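Local coordinates for protein sialyltransferase 0160 (Photobacterium damselae, PDB 4R84) that transfers sialic acid from CMP-sialic acid to a sugar acceptor, as a bacterial glycosyltransferase of the GT-B structural group, at residues A[149-154]-A[188-193]. Sequence-based numbering, arbitrary orientation.
Sequences QRFVSW and DEYAQS
Phe151 and Tyr190 form an offset edge-to-face aromatic pair that packs the C-terminal part of helix 181-192 against strand 149-154 in a Rossmann-type domain of this GT-B enzyme. Phe151 turns its edge to the face of the tyrosine, with the centroids 5.7 Å apart and the planes at 76°. Within the pair, CZ, the outermost atom of Phe151, comes nearest, 4.0 Å from Tyr190 CD1, and also lies 4.2 Å from Tyr190 CB.

Tyr190 reaches the strand because its CG stands anti to the backbone N (chi1 -167°), which carries the ring off the helix and past Phe151 to the start of the strand. There the phenol end meets the aliphatic base of Gln149: CB of that glutamine is 3.5 Å from Tyr190 OH. Gln149 CG adds a looser touch to Tyr190 CE1 before the chain bends at chi2 (62°) and takes the amide away from the helix, where Gln149 NE2 makes a weak hydrogen bond to Arg150 O.

No direct hydrogen bond joins the segments, but one water links them. It accepts from Gln149 N at 3.2 Å and lies 2.6 Å from Tyr190 OH, giving the phenol a polar partner in a contact otherwise made of apolar and ring atoms. On the helix side, the hydroxyl of Ser193 folds back onto the carbonyl of Tyr190, with OG donating to O at 2.6 Å.

Strand 149-154 runs parallel between strands 106-125 and 169-175, and the buried Phe151 ring continues the packing along the helix, touching Met183, Ala186 and Ile187 and meeting Tyr172 edge-to-face. Arg150 instead packs on Ile138 and Ala141 of helix 129-144 and forms a salt bridge with Glu121, so the sheet lies between the two helices.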
loop_
_atom_site.group_PDB
_atom_site.type_symbol
_atom_site.label_atom_id
_atom_site.label_comp_id
_atom_site.label_asym_id
_atom_site.label_seq_id
_atom_site.Cartn_x
_atom_site.Cartn_y
_atom_site.Cartn_z
ATOM N N GLN A 149 9.948 4.992 -13.647
ATOM C CA GLN A 149 8.990 6.084 -13.597
ATOM C C GLN A 149 7.728 5.608 -12.865
ATOM O O GLN A 149 7.361 4.437 -12.944
ATOM C CB GLN A 149 8.644 6.549 -15.012
ATOM C CG GLN A 149 7.695 7.724 -15.070
ATOM C CD GLN A 149 8.263 8.957 -14.414
ATOM O OE1 GLN A 149 9.466 9.244 -14.527
ATOM N NE2 GLN A 149 7.405 9.692 -13.700
ATOM N N ARG A 150 7.089 6.526 -12.148
ATOM C CA ARG A 150 5.894 6.212 -11.371
ATOM C C ARG A 150 4.795 7.183 -11.735
ATOM O O ARG A 150 5.024 8.390 -11.768
ATOM C CB ARG A 150 6.173 6.289 -9.865
ATOM C CG ARG A 150 7.356 5.421 -9.431
ATOM C CD ARG A 150 7.620 5.335 -7.906
ATOM N NE ARG A 150 8.592 4.257 -7.785
ATOM C CZ ARG A 150 9.910 4.397 -7.919
ATOM N NH1 ARG A 150 10.475 5.598 -7.995
ATOM N NH2 ARG A 150 10.669 3.320 -7.906
ATOM N N PHE A 151 3.611 6.647 -12.030
ATOM C CA PHE A 151 2.436 7.480 -12.256
ATOM C C PHE A 151 1.531 7.281 -11.061
ATOM O O PHE A 151 1.202 6.144 -10.757
ATOM C CB PHE A 151 1.698 7.086 -13.528
ATOM C CG PHE A 151 2.426 7.438 -14.806
ATOM C CD1 PHE A 151 3.614 8.147 -14.785
ATOM C CD2 PHE A 151 1.867 7.110 -16.028
ATOM C CE1 PHE A 151 4.266 8.488 -15.970
ATOM C CE2 PHE A 151 2.529 7.446 -17.236
ATOM C CZ PHE A 151 3.715 8.141 -17.190
ATOM N N VAL A 152 1.106 8.366 -10.418
ATOM C CA VAL A 152 0.379 8.251 -9.145
ATOM C C VAL A 152 -0.919 9.053 -9.141
ATOM O O VAL A 152 -0.917 10.268 -9.363
ATOM C CB VAL A 152 1.248 8.709 -7.952
ATOM C CG1 VAL A 152 0.435 8.610 -6.640
ATOM C CG2 VAL A 152 2.534 7.856 -7.810
ATOM N N SER A 153 -2.021 8.361 -8.850
ATOM C CA SER A 153 -3.332 8.992 -8.695
ATOM C C SER A 153 -3.931 8.600 -7.372
ATOM O O SER A 153 -4.551 7.542 -7.268
ATOM C CB SER A 153 -4.272 8.572 -9.826
ATOM O OG SER A 153 -3.849 9.165 -11.044
ATOM N N TRP A 154 -3.735 9.460 -6.374
ATOM C CA TRP A 154 -4.205 9.235 -5.013
ATOM C C TRP A 154 -5.145 10.353 -4.609
ATOM O O TRP A 154 -4.832 11.522 -4.792
ATOM C CB TRP A 154 -3.050 9.211 -4.027
ATOM C CG TRP A 154 -2.160 8.025 -4.067
ATOM C CD1 TRP A 154 -2.455 6.776 -4.525
ATOM C CD2 TRP A 154 -0.808 7.990 -3.613
ATOM N NE1 TRP A 154 -1.342 5.960 -4.382
ATOM C CE2 TRP A 154 -0.324 6.687 -3.826
ATOM C CE3 TRP A 154 0.056 8.953 -3.068
ATOM C CZ2 TRP A 154 0.980 6.307 -3.493
ATOM C CZ3 TRP A 154 1.353 8.574 -2.733
ATOM C CH2 TRP A 154 1.802 7.262 -2.950
ATOM N N ASP A 188 -0.483 5.205 -22.207
ATOM C CA ASP A 188 -0.425 4.865 -23.622
ATOM C C ASP A 188 0.740 5.557 -24.316
ATOM O O ASP A 188 1.494 4.920 -25.036
ATOM C CB ASP A 188 -1.728 5.240 -24.323
ATOM C CG ASP A 188 -1.739 4.798 -25.766
ATOM O OD1 ASP A 188 -1.869 3.576 -26.007
ATOM O OD2 ASP A 188 -1.593 5.667 -26.648
ATOM N N GLU A 189 0.915 6.844 -24.043
ATOM C CA GLU A 189 2.016 7.607 -24.625
ATOM C C GLU A 189 3.370 7.087 -24.144
ATOM O O GLU A 189 4.332 6.987 -24.913
ATOM C CB GLU A 189 1.889 9.079 -24.245
ATOM C CG GLU A 189 2.874 9.983 -24.947
ATOM C CD GLU A 189 2.743 11.425 -24.499
ATOM O OE1 GLU A 189 2.494 11.636 -23.293
ATOM O OE2 GLU A 189 2.835 12.335 -25.355
ATOM N N TYR A 190 3.437 6.760 -22.857
ATOM C CA TYR A 190 4.678 6.271 -22.277
ATOM C C TYR A 190 5.060 4.956 -22.930
ATOM O O TYR A 190 6.216 4.764 -23.292
ATOM C CB TYR A 190 4.554 6.105 -20.756
ATOM C CG TYR A 190 5.891 5.911 -20.067
ATOM C CD1 TYR A 190 6.665 7.011 -19.706
ATOM C CD2 TYR A 190 6.374 4.630 -19.767
ATOM C CE1 TYR A 190 7.897 6.860 -19.088
ATOM C CE2 TYR A 190 7.610 4.462 -19.139
ATOM C CZ TYR A 190 8.360 5.582 -18.805
ATOM O OH TYR A 190 9.569 5.436 -18.189
ATOM N N ALA A 191 4.078 4.073 -23.099
ATOM C CA ALA A 191 4.304 2.767 -23.710
ATOM C C ALA A 191 4.770 2.898 -25.153
ATOM O O ALA A 191 5.657 2.183 -25.601
ATOM C CB ALA A 191 3.041 1.919 -23.633
ATOM N N GLN A 192 4.152 3.823 -25.867
ATOM C CA GLN A 192 4.470 4.072 -27.266
ATOM C C GLN A 192 5.919 4.545 -27.398
ATOM O O GLN A 192 6.564 4.282 -28.399
ATOM C CB GLN A 192 3.453 5.087 -27.813
ATOM C CG GLN A 192 3.522 5.493 -29.259
ATOM C CD GLN A 192 2.503 6.603 -29.551
ATOM O OE1 GLN A 192 2.655 7.373 -30.492
ATOM N NE2 GLN A 192 1.460 6.678 -28.730
ATOM N N SER A 193 6.429 5.223 -26.371
ATOM C CA SER A 193 7.761 5.822 -26.429
ATOM C C SER A 193 8.896 4.823 -26.160
ATOM O O SER A 193 10.084 5.140 -26.337
ATOM C CB SER A 193 7.854 6.976 -25.429
ATOM O OG SER A 193 8.034 6.490 -24.109
HETATM O O HOH W 1 10.340 3.606 -16.487
#